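Local coordinates for protein putative protease (PDB 3KD4) that is of unknown function but is probably an exported protease that hydrolyses peptide bonds, at residues D53-K58 against I118-G123; E190-K195 against N415-P420; Q235-K240 against V248-D253; C392-I397 against Y429-A434. All coordinates share one frame; numbering follows the deposited sequence. Where two conformers were deposited one is given.

Contact 1 (D53-K58 against I118-G123)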
# COMPACT_ATOMS: atom_id res chain seq x y z
N ASP A 53 4.87 -16.70 20.21
CA ASP A 53 6.18 -16.79 20.83
C ASP A 53 6.40 -15.68 21.89
O ASP A 53 7.17 -15.88 22.81
CB ASP A 53 7.29 -16.70 19.81
CG ASP A 53 7.37 -17.93 18.91
OD1 ASP A 53 6.76 -18.97 19.20
OD2 ASP A 53 8.06 -17.82 17.88
N PHE A 54 5.74 -14.54 21.74
CA PHE A 54 5.88 -13.45 22.71
C PHE A 54 4.58 -12.83 23.15
O PHE A 54 4.58 -11.94 24.04
CB PHE A 54 6.74 -12.34 22.10
CG PHE A 54 8.16 -12.78 21.79
CD1 PHE A 54 8.46 -13.41 20.60
CD2 PHE A 54 9.18 -12.55 22.70
CE1 PHE A 54 9.78 -13.84 20.33
CE2 PHE A 54 10.50 -12.97 22.41
CZ PHE A 54 10.78 -13.60 21.24
N GLN A 55 3.46 -13.25 22.55
CA GLN A 55 2.19 -12.60 22.86
C GLN A 55 1.14 -13.58 23.32
O GLN A 55 1.09 -14.73 22.85
CB GLN A 55 1.66 -11.82 21.66
CG GLN A 55 2.66 -10.81 21.12
CD GLN A 55 2.14 -10.00 19.96
OE1 GLN A 55 1.69 -10.54 18.96
NE2 GLN A 55 2.21 -8.68 20.10
N THR A 56 0.27 -13.12 24.19
CA THR A 56 -0.93 -13.91 24.47
C THR A 56 -2.18 -13.07 24.27
O THR A 56 -2.21 -11.85 24.48
CB THR A 56 -0.95 -14.49 25.87
OG1 THR A 56 -0.91 -13.42 26.81
CG2 THR A 56 0.22 -15.45 26.06
N LEU A 57 -3.20 -13.75 23.78
CA LEU A 57 -4.50 -13.16 23.50
C LEU A 57 -5.42 -13.45 24.65
O LEU A 57 -5.57 -14.59 25.04
CB LEU A 57 -5.10 -13.75 22.23
CG LEU A 57 -6.52 -13.30 21.81
CD1 LEU A 57 -6.60 -11.80 21.59
CD2 LEU A 57 -6.93 -14.09 20.52
N LYS A 58 -6.04 -12.43 25.20
CA LYS A 58 -7.00 -12.62 26.26
C LYS A 58 -8.32 -12.01 25.84
O LYS A 58 -8.41 -10.80 25.59
CB LYS A 58 -6.46 -11.94 27.49
CG LYS A 58 -7.41 -11.76 28.61
CD LYS A 58 -7.95 -13.08 29.13
CE LYS A 58 -8.64 -12.85 30.48
NZ LYS A 58 -7.83 -11.89 31.31
N ILE A 118 -4.08 -8.03 23.76
CA ILE A 118 -2.88 -8.73 23.36
C ILE A 118 -1.79 -8.27 24.35
O ILE A 118 -1.50 -7.08 24.46
CB ILE A 118 -2.49 -8.39 21.93
CG1 ILE A 118 -3.60 -8.88 20.98
CG2 ILE A 118 -1.10 -9.00 21.61
CD1 ILE A 118 -3.43 -8.42 19.51
N ILE A 119 -1.21 -9.23 25.07
CA ILE A 119 -0.19 -8.96 26.07
C ILE A 119 1.14 -9.44 25.52
O ILE A 119 1.28 -10.60 25.16
CB ILE A 119 -0.53 -9.65 27.37
CG1 ILE A 119 -1.88 -9.09 27.89
CG2 ILE A 119 0.62 -9.44 28.43
CD1 ILE A 119 -2.69 -10.10 28.54
N THR A 120 2.10 -8.53 25.46
CA THR A 120 3.43 -8.82 24.87
C THR A 120 4.46 -8.85 25.98
O THR A 120 4.58 -7.89 26.76
CB THR A 120 3.79 -7.77 23.85
OG1 THR A 120 2.78 -7.74 22.83
CG2 THR A 120 5.13 -8.06 23.23
N LYS A 121 5.19 -9.94 26.06
CA LYS A 121 6.23 -10.09 27.07
C LYS A 121 7.46 -9.22 26.78
O LYS A 121 7.63 -8.75 25.66
CB LYS A 121 6.56 -11.58 27.24
CG LYS A 121 7.41 -12.19 26.15
CD LYS A 121 7.52 -13.72 26.48
CE LYS A 121 8.69 -14.40 25.83
NZ LYS A 121 8.62 -15.88 26.15
N PRO A 122 8.31 -9.00 27.80
CA PRO A 122 9.50 -8.19 27.56
C PRO A 122 10.36 -8.79 26.48
O PRO A 122 10.32 -9.97 26.27
CB PRO A 122 10.25 -8.24 28.91
CG PRO A 122 9.24 -8.59 29.90
CD PRO A 122 8.24 -9.47 29.19
N GLY A 123 11.11 -7.97 25.78
CA GLY A 123 12.10 -8.45 24.84
C GLY A 123 11.64 -8.67 23.41
O GLY A 123 12.35 -9.29 22.62
O HOH W 1 9.80 -16.98 23.59
O HOH W 2 6.37 -17.03 26.00

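Contact 2 (E190-K195 against N415-P420)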
# COMPACT_ATOMS: atom_id res chain seq x y z
N GLU A 190 -15.25 5.59 -2.85
CA GLU A 190 -14.63 6.01 -4.12
C GLU A 190 -13.33 5.31 -4.42
O GLU A 190 -12.47 5.17 -3.55
CB GLU A 190 -14.38 7.51 -4.14
CG GLU A 190 -15.58 8.27 -4.54
CD GLU A 190 -15.40 9.75 -4.51
OE1 GLU A 190 -14.40 10.25 -3.98
OE2 GLU A 190 -16.32 10.43 -5.01
N ALA A 191 -13.15 4.91 -5.67
CA ALA A 191 -11.88 4.34 -6.10
C ALA A 191 -10.86 5.46 -6.27
O ALA A 191 -11.23 6.62 -6.36
CB ALA A 191 -12.07 3.54 -7.43
N PHE A 192 -9.59 5.10 -6.32
CA PHE A 192 -8.51 6.05 -6.67
C PHE A 192 -8.38 7.26 -5.75
O PHE A 192 -7.91 8.33 -6.16
CB PHE A 192 -8.65 6.49 -8.13
CG PHE A 192 -8.97 5.36 -9.05
CD1 PHE A 192 -8.07 4.31 -9.20
CD2 PHE A 192 -10.15 5.33 -9.74
CE1 PHE A 192 -8.36 3.25 -10.05
CE2 PHE A 192 -10.43 4.29 -10.58
CZ PHE A 192 -9.53 3.25 -10.74
N GLN A 193 -8.75 7.08 -4.49
CA GLN A 193 -8.42 8.06 -3.47
C GLN A 193 -6.91 7.97 -3.19
O GLN A 193 -6.28 6.96 -3.49
CB GLN A 193 -9.20 7.76 -2.19
CG GLN A 193 -10.70 7.94 -2.36
CD GLN A 193 -11.45 7.61 -1.06
OE1 GLN A 193 -11.37 8.36 -0.11
NE2 GLN A 193 -12.16 6.49 -1.05
N PRO A 194 -6.35 9.02 -2.60
CA PRO A 194 -4.93 8.99 -2.31
C PRO A 194 -4.56 7.81 -1.41
O PRO A 194 -5.33 7.43 -0.52
CB PRO A 194 -4.68 10.32 -1.59
CG PRO A 194 -5.81 11.15 -1.89
CD PRO A 194 -6.97 10.27 -2.15
N LYS A 195 -3.41 7.23 -1.69
CA LYS A 195 -2.91 6.14 -0.90
C LYS A 195 -2.88 6.53 0.58
O LYS A 195 -3.27 5.73 1.44
CB LYS A 195 -1.51 5.77 -1.37
CG LYS A 195 -0.88 4.64 -0.57
CD LYS A 195 0.49 4.25 -1.16
CE LYS A 195 1.12 3.10 -0.39
NZ LYS A 195 2.29 2.58 -1.16
N ASN A 415 -13.94 13.08 -3.33
CA ASN A 415 -12.60 13.03 -2.71
C ASN A 415 -11.50 13.28 -3.71
O ASN A 415 -11.74 13.26 -4.92
CB ASN A 415 -12.40 11.67 -2.05
CG ASN A 415 -13.34 11.46 -0.90
OD1 ASN A 415 -14.38 10.82 -1.03
ND2 ASN A 415 -13.03 12.07 0.21
N LEU A 416 -10.30 13.54 -3.21
CA LEU A 416 -9.14 13.65 -4.06
C LEU A 416 -9.01 12.43 -4.91
O LEU A 416 -9.30 11.32 -4.46
CB LEU A 416 -7.86 13.80 -3.26
CG LEU A 416 -7.68 15.14 -2.53
CD1 LEU A 416 -6.34 15.10 -1.77
CD2 LEU A 416 -7.71 16.32 -3.50
N PHE A 417 -8.55 12.67 -6.13
CA PHE A 417 -8.31 11.66 -7.13
C PHE A 417 -6.80 11.54 -7.34
O PHE A 417 -6.14 12.55 -7.56
CB PHE A 417 -8.99 12.13 -8.41
CG PHE A 417 -8.87 11.18 -9.54
CD1 PHE A 417 -9.41 9.92 -9.44
CD2 PHE A 417 -8.23 11.54 -10.70
CE1 PHE A 417 -9.30 9.02 -10.50
CE2 PHE A 417 -8.13 10.62 -11.78
CZ PHE A 417 -8.66 9.37 -11.65
N GLU A 418 -6.26 10.33 -7.28
CA GLU A 418 -4.80 10.14 -7.38
C GLU A 418 -4.43 9.10 -8.39
O GLU A 418 -5.00 8.02 -8.40
CB GLU A 418 -4.23 9.69 -6.00
CG GLU A 418 -2.70 9.66 -5.90
CD GLU A 418 -2.24 9.33 -4.50
OE1 GLU A 418 -2.01 10.27 -3.74
OE2 GLU A 418 -2.16 8.13 -4.14
N LEU A 419 -3.45 9.42 -9.23
CA LEU A 419 -2.95 8.50 -10.23
C LEU A 419 -1.78 7.70 -9.66
O LEU A 419 -1.05 8.21 -8.81
CB LEU A 419 -2.46 9.28 -11.44
CG LEU A 419 -3.41 10.27 -12.10
CD1 LEU A 419 -2.69 10.83 -13.32
CD2 LEU A 419 -4.72 9.58 -12.51
N PRO A 420 -1.57 6.47 -10.14
CA PRO A 420 -0.44 5.68 -9.65
C PRO A 420 0.92 6.35 -9.94
O PRO A 420 1.84 6.24 -9.14
CB PRO A 420 -0.57 4.36 -10.42
CG PRO A 420 -1.92 4.33 -10.96
CD PRO A 420 -2.39 5.72 -11.12

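Contact 3 (Q235-K240 against V248-D253)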
# COMPACT_ATOMS: atom_id res chain seq x y z
N GLN A 235 30.36 -11.13 -3.95
CA GLN A 235 31.66 -10.93 -4.57
C GLN A 235 31.96 -11.96 -5.67
O GLN A 235 32.32 -11.58 -6.78
CB GLN A 235 32.77 -10.94 -3.51
CG GLN A 235 32.59 -9.80 -2.52
CD GLN A 235 33.54 -9.89 -1.36
OE1 GLN A 235 34.14 -10.95 -1.10
NE2 GLN A 235 33.69 -8.79 -0.64
N PHE A 236 31.74 -13.23 -5.40
CA PHE A 236 31.89 -14.25 -6.43
C PHE A 236 31.01 -13.96 -7.63
O PHE A 236 31.45 -14.14 -8.76
CB PHE A 236 31.55 -15.65 -5.90
CG PHE A 236 32.51 -16.18 -4.87
CD1 PHE A 236 33.77 -15.64 -4.71
CD2 PHE A 236 32.15 -17.25 -4.09
CE1 PHE A 236 34.65 -16.17 -3.76
CE2 PHE A 236 33.03 -17.79 -3.16
CZ PHE A 236 34.27 -17.25 -3.00
N LEU A 237 29.78 -13.53 -7.40
CA LEU A 237 28.82 -13.31 -8.47
C LEU A 237 29.21 -12.16 -9.38
O LEU A 237 28.81 -12.14 -10.53
CB LEU A 237 27.42 -13.01 -7.93
CG LEU A 237 26.60 -14.21 -7.52
CD1 LEU A 237 25.43 -13.77 -6.62
CD2 LEU A 237 26.14 -15.02 -8.75
N THR A 238 29.96 -11.20 -8.85
CA THR A 238 30.22 -9.97 -9.57
C THR A 238 31.71 -9.76 -9.87
O THR A 238 32.09 -8.70 -10.35
CB THR A 238 29.69 -8.74 -8.78
OG1 THR A 238 30.32 -8.69 -7.51
CG2 THR A 238 28.20 -8.83 -8.58
N ASP A 239 32.53 -10.76 -9.58
CA ASP A 239 33.97 -10.61 -9.78
C ASP A 239 34.37 -10.42 -11.25
O ASP A 239 35.29 -9.68 -11.53
CB ASP A 239 34.78 -11.74 -9.10
CG ASP A 239 34.60 -13.09 -9.77
OD1 ASP A 239 34.28 -13.15 -10.98
OD2 ASP A 239 34.82 -14.11 -9.09
N LYS A 240 33.66 -11.05 -12.19
CA LYS A 240 33.98 -10.89 -13.61
C LYS A 240 33.60 -9.49 -14.14
O LYS A 240 34.36 -8.90 -14.91
CB LYS A 240 33.27 -11.97 -14.44
N VAL A 248 25.14 -4.36 -10.10
CA VAL A 248 23.81 -4.15 -9.50
C VAL A 248 22.81 -5.11 -10.16
O VAL A 248 22.03 -5.79 -9.48
CB VAL A 248 23.31 -2.66 -9.63
CG1 VAL A 248 21.83 -2.53 -9.17
CG2 VAL A 248 24.25 -1.70 -8.86
N ASN A 249 22.84 -5.20 -11.48
CA ASN A 249 21.89 -6.07 -12.19
C ASN A 249 22.02 -7.52 -11.80
O ASN A 249 21.03 -8.20 -11.61
CB ASN A 249 22.07 -5.93 -13.69
CG ASN A 249 21.84 -4.51 -14.18
OD1 ASN A 249 21.22 -3.68 -13.50
ND2 ASN A 249 22.35 -4.22 -15.38
N ILE A 250 23.25 -7.99 -11.69
CA ILE A 250 23.51 -9.38 -11.31
C ILE A 250 22.91 -9.66 -9.91
O ILE A 250 22.16 -10.63 -9.73
CB ILE A 250 25.02 -9.69 -11.35
CG1 ILE A 250 25.52 -9.75 -12.81
CG2 ILE A 250 25.32 -11.02 -10.63
CD1 ILE A 250 27.06 -9.79 -12.99
N ILE A 251 23.17 -8.76 -8.96
CA ILE A 251 22.72 -8.97 -7.59
C ILE A 251 21.18 -8.88 -7.50
O ILE A 251 20.52 -9.78 -6.99
CB ILE A 251 23.39 -7.98 -6.61
CG1 ILE A 251 24.92 -8.15 -6.60
CG2 ILE A 251 22.79 -8.13 -5.17
CD1 ILE A 251 25.42 -9.50 -6.13
N ARG A 252 20.62 -7.80 -8.03
CA ARG A 252 19.17 -7.61 -8.07
C ARG A 252 18.46 -8.80 -8.72
O ARG A 252 17.48 -9.30 -8.20
CB ARG A 252 18.85 -6.33 -8.83
CG ARG A 252 17.43 -5.85 -8.69
CD ARG A 252 17.12 -4.72 -9.69
NE ARG A 252 17.33 -5.23 -11.04
CZ ARG A 252 18.28 -4.84 -11.89
NH1 ARG A 252 19.12 -3.83 -11.59
NH2 ARG A 252 18.38 -5.44 -13.07
N ASP A 253 18.94 -9.23 -9.88
CA ASP A 253 18.30 -10.32 -10.61
C ASP A 253 18.44 -11.62 -9.86
O ASP A 253 17.50 -12.40 -9.81
CB ASP A 253 18.89 -10.47 -12.01
CG ASP A 253 18.51 -9.31 -12.93
OD1 ASP A 253 17.56 -8.57 -12.59
OD2 ASP A 253 19.17 -9.13 -13.97

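Contact 4 (C392-I397 against Y429-A434)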
# COMPACT_ATOMS: atom_id res chain seq x y z
N CYS A 392 -12.68 -1.39 -38.14
CA CYS A 392 -11.37 -1.82 -37.66
C CYS A 392 -11.11 -1.25 -36.26
O CYS A 392 -10.91 -0.06 -36.12
CB CYS A 392 -10.32 -1.29 -38.62
SG CYS A 392 -8.62 -1.70 -38.17
N VAL A 393 -11.15 -2.10 -35.24
CA VAL A 393 -10.85 -1.66 -33.88
C VAL A 393 -9.35 -1.85 -33.66
O VAL A 393 -8.86 -2.96 -33.69
CB VAL A 393 -11.68 -2.42 -32.83
CG1 VAL A 393 -11.42 -1.88 -31.41
CG2 VAL A 393 -13.16 -2.29 -33.16
N LEU A 394 -8.60 -0.75 -33.52
CA LEU A 394 -7.17 -0.85 -33.25
C LEU A 394 -7.02 -1.43 -31.82
O LEU A 394 -7.66 -0.94 -30.89
CB LEU A 394 -6.51 0.52 -33.36
CG LEU A 394 -6.61 1.22 -34.71
CD1 LEU A 394 -6.22 2.71 -34.60
CD2 LEU A 394 -5.79 0.46 -35.77
N PRO A 395 -6.21 -2.48 -31.65
CA PRO A 395 -6.21 -3.10 -30.31
C PRO A 395 -5.61 -2.22 -29.22
O PRO A 395 -4.64 -1.52 -29.45
CB PRO A 395 -5.36 -4.36 -30.51
CG PRO A 395 -4.52 -4.08 -31.70
CD PRO A 395 -5.31 -3.18 -32.60
N ALA A 396 -6.20 -2.25 -28.03
CA ALA A 396 -5.63 -1.55 -26.88
C ALA A 396 -4.37 -2.25 -26.44
O ALA A 396 -4.25 -3.47 -26.59
CB ALA A 396 -6.63 -1.53 -25.74
N ILE A 397 -3.41 -1.50 -25.91
CA ILE A 397 -2.25 -2.12 -25.28
C ILE A 397 -2.59 -2.37 -23.81
O ILE A 397 -3.61 -1.89 -23.33
CB ILE A 397 -1.00 -1.23 -25.39
CG1 ILE A 397 -1.13 0.03 -24.52
CG2 ILE A 397 -0.75 -0.88 -26.84
CD1 ILE A 397 0.17 0.76 -24.34
N TYR A 429 0.19 2.53 -34.60
CA TYR A 429 -0.44 1.41 -35.29
C TYR A 429 -0.09 1.52 -36.77
O TYR A 429 -0.16 2.59 -37.34
CB TYR A 429 -1.96 1.44 -35.14
CG TYR A 429 -2.47 1.32 -33.74
CD1 TYR A 429 -2.65 2.44 -32.94
CD2 TYR A 429 -2.76 0.09 -33.20
CE1 TYR A 429 -3.11 2.33 -31.63
CE2 TYR A 429 -3.21 -0.05 -31.90
CZ TYR A 429 -3.40 1.08 -31.12
OH TYR A 429 -3.85 0.93 -29.83
N THR A 430 0.34 0.42 -37.38
CA THR A 430 0.50 0.41 -38.82
C THR A 430 -0.60 -0.49 -39.37
O THR A 430 -0.67 -1.69 -39.05
CB THR A 430 1.90 -0.04 -39.27
OG1 THR A 430 2.88 0.85 -38.74
CG2 THR A 430 2.00 -0.02 -40.80
N VAL A 431 -1.50 0.13 -40.11
CA VAL A 431 -2.68 -0.54 -40.58
C VAL A 431 -2.55 -0.78 -42.09
O VAL A 431 -2.33 0.17 -42.84
CB VAL A 431 -3.94 0.31 -40.29
CG1 VAL A 431 -5.16 -0.42 -40.82
CG2 VAL A 431 -4.06 0.59 -38.80
N THR A 432 -2.67 -2.04 -42.50
CA THR A 432 -2.69 -2.37 -43.92
C THR A 432 -4.08 -2.88 -44.33
O THR A 432 -4.42 -4.04 -44.11
CB THR A 432 -1.61 -3.37 -44.29
OG1 THR A 432 -0.32 -2.86 -43.91
CG2 THR A 432 -1.61 -3.63 -45.83
N PRO A 433 -4.90 -1.99 -44.89
CA PRO A 433 -6.21 -2.45 -45.39
C PRO A 433 -6.11 -3.25 -46.70
O PRO A 433 -5.18 -3.04 -47.49
CB PRO A 433 -6.97 -1.14 -45.63
CG PRO A 433 -5.89 -0.12 -45.89
CD PRO A 433 -4.65 -0.57 -45.17
N ALA A 434 -7.10 -4.11 -46.94
CA ALA A 434 -7.24 -4.84 -48.22
C ALA A 434 -7.35 -3.88 -49.40
O ALA A 434 -7.78 -2.73 -49.25
CB ALA A 434 -8.46 -5.74 -48.18

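Contact 1 (D53-K58 against I118-G123)
Strands 55-58 and 118-120 run antiparallel, their axes 4.6 Å apart at closest approach and their directions 156° apart. This is a neighbouring strand pair in the mixed sheet of the N-terminal domain. T56 and I119 form a hydrogen-bonded pair: T56 N reaches I119 O at 2.9 Å, and I119 N returns to T56 O. Q55-T120 and L57-I118 are the non-hydrogen-bonded pairs beside it. K121 N bonds to F54 O and carries the ladder one step past the strand end.

The side chains of Q55 and T120 lie side by side on one face of the sheet. Q55 NE2 donates to T120 OG1 at 2.9 Å, and the hydroxyl sits close to the amide plane. The other end of the amide, OE1, accepts from N51 N, so both ends fix its rotation. I118 CG2 packs beside this amide, 3.7 Å from Q55 NE2. With an alanine in place of Q55, N51 N and T120 OG1 would probably lose these mates, and a gap would open beside I118 CG2.

At the loop end, K121 CG lies between its backbone N and carbonyl carbon (chi1 76°). The extended chain beyond it brings K121 CE within 3.7 Å of F54 CD2. One water joins the lysine to the loop, accepting from K121 NZ and donating to D53 O, each at 3.0 Å.

Contact 2 (E190-K195 against N415-P420)
F192 and E418 help tie a loop to a short strand: segment 190-195 follows strand 174-184 of the N-terminal domain, and 415-420 holds strand 417-418 of the C-terminal part. That strand pairs with 478-479 through F417 and F479. Three backbone amides make the bonds across the contact. E418 N donates to F192 O at 2.8 Å, nearly in line with the carbonyl. N415 N donates to E190 OE1 at 2.9 Å, on the syn lone pair of the carboxylate. The other oxygen, E190 OE2, takes S414 N. K195 N gives the third bond, to E418 OE2 at 2.9 Å, meeting the carboxylate from above its plane.

Apolar contacts fill in between. P194 CG packs on L416 CB at 3.6 Å, the two side chains crossing at about a right angle. F192 CB touches F417 CE1 at 3.5 Å, and these two side chains run alongside each other. Y484 meets the F417 ring edge-to-face. Within the loop, Q193 NE2 donates to E190 O at 2.8 Å in the carbonyl plane.

E418 has CG anti to its backbone N (chi1 -171°), and the extended chain carries its carboxylate up beside P194. E418 OE1 lies 3.4 Å from P194 CB and accepts from Q478. E418 OE2 also forms a salt bridge with R349. The buried acid is therefore held at both oxygens, and its charge is probably balanced by that arginine.

Contact 3 (Q235-K240 against V248-D253)
L237 and T238 of segment 235-240 pack against I250 and I251 of helix 244-258, and the contact between the two segments is apolar. I250 CG2 meets L237 at two atoms, 4.0 Å from L237 CB and 3.7 Å from L237 O. L237 CD1 lies 4.3 Å from I251 CD1. T238 and I251 cross at about a right angle, with T238 CG2 3.8 Å from I251 CD1. The methyl of T238 stands anti to the carbonyl carbon, while OG1 lies between the backbone N and that carbon (chi1 59°). This turns CG2 to the isoleucine and lets OG1 bond back to A234 O.

Between the segments there is no polar bond. Within the second helix, R252 NH1 donates to N249 OD1 at 2.8 Å, close to the guanidinium plane. R252 NH2 makes a weak, long salt bridge with D253 OD1 at 3.3 Å.

Helix 287-300 completes the apolar cluster: M297 touches both L237 and I251, and L294 and L298 also meet I251. Two consecutive helices joined by a short loop and packed through aliphatic side chains form a helix-loop-helix unit.

Contact 4 (C392-I397 against Y429-A434)
Y429 OH donates to P395 O at 2.6 Å. This short bond ties a ring on strand 423-433 to the backbone just after strand 389-393. The two strands belong to different sheets, whose side chains meet here, consistent with a beta-sandwich-like packing. The carbonyl oxygen lies at the edge of the tyrosine ring, in its plane. Seen from the carbonyl, the hydroxyl is tilted 34° out of the plane.

L394 meets the same ring from above. Its CB sits over one face, 3.8 Å from the centroid of the Y429 ring and 16° off the normal, as a CH-pi contact. L394 CD1 continues over the near end of the ring, 3.9 Å from Y429 CD1. P395 slides past the tyrosine in the opposite direction, with P395 CD 3.8 Å from Y429 CE2. The ring is thus fixed by its hydroxyl, by a face and by part of its rim. A phenylalanine in place of Y429 would probably leave P395 O without this donor and the ring less firmly held in its rotation.

Neighbouring strands close round the contact. V468 of strand 465-474 touches L394, and V378 of strand 370-380 touches P395. The backbone of L394 bonds to R500, next to strand 501-505, whose L502 packs on V431. L394 has CG anti to its carbonyl carbon (chi1 -60°), which places its branches against V431 and the Y429 ring. There L394 CD2 presses on V431 CG2 at 3.5 Å, a tight carbon pair.

From the N terminus, contact 1 comes first and closes the loop between residues 58 and 118 inside the N-terminal mixed sheet. It is complete before contact 2 opens at residue 190. Contact 2 then spans 219 residues and joins the linker after that sheet to strand 417-418. Contact 3 is nested within this long loop and closes a short turn between two consecutive helices. Contact 4 opens at 392, before contact 2 closes, so these two cross along the chain. It joins two sheets of the C-terminal part. Contacts 1 and 4 lie on opposite sides of the chain's centre, with centres about 62 Å apart. None of the four touch.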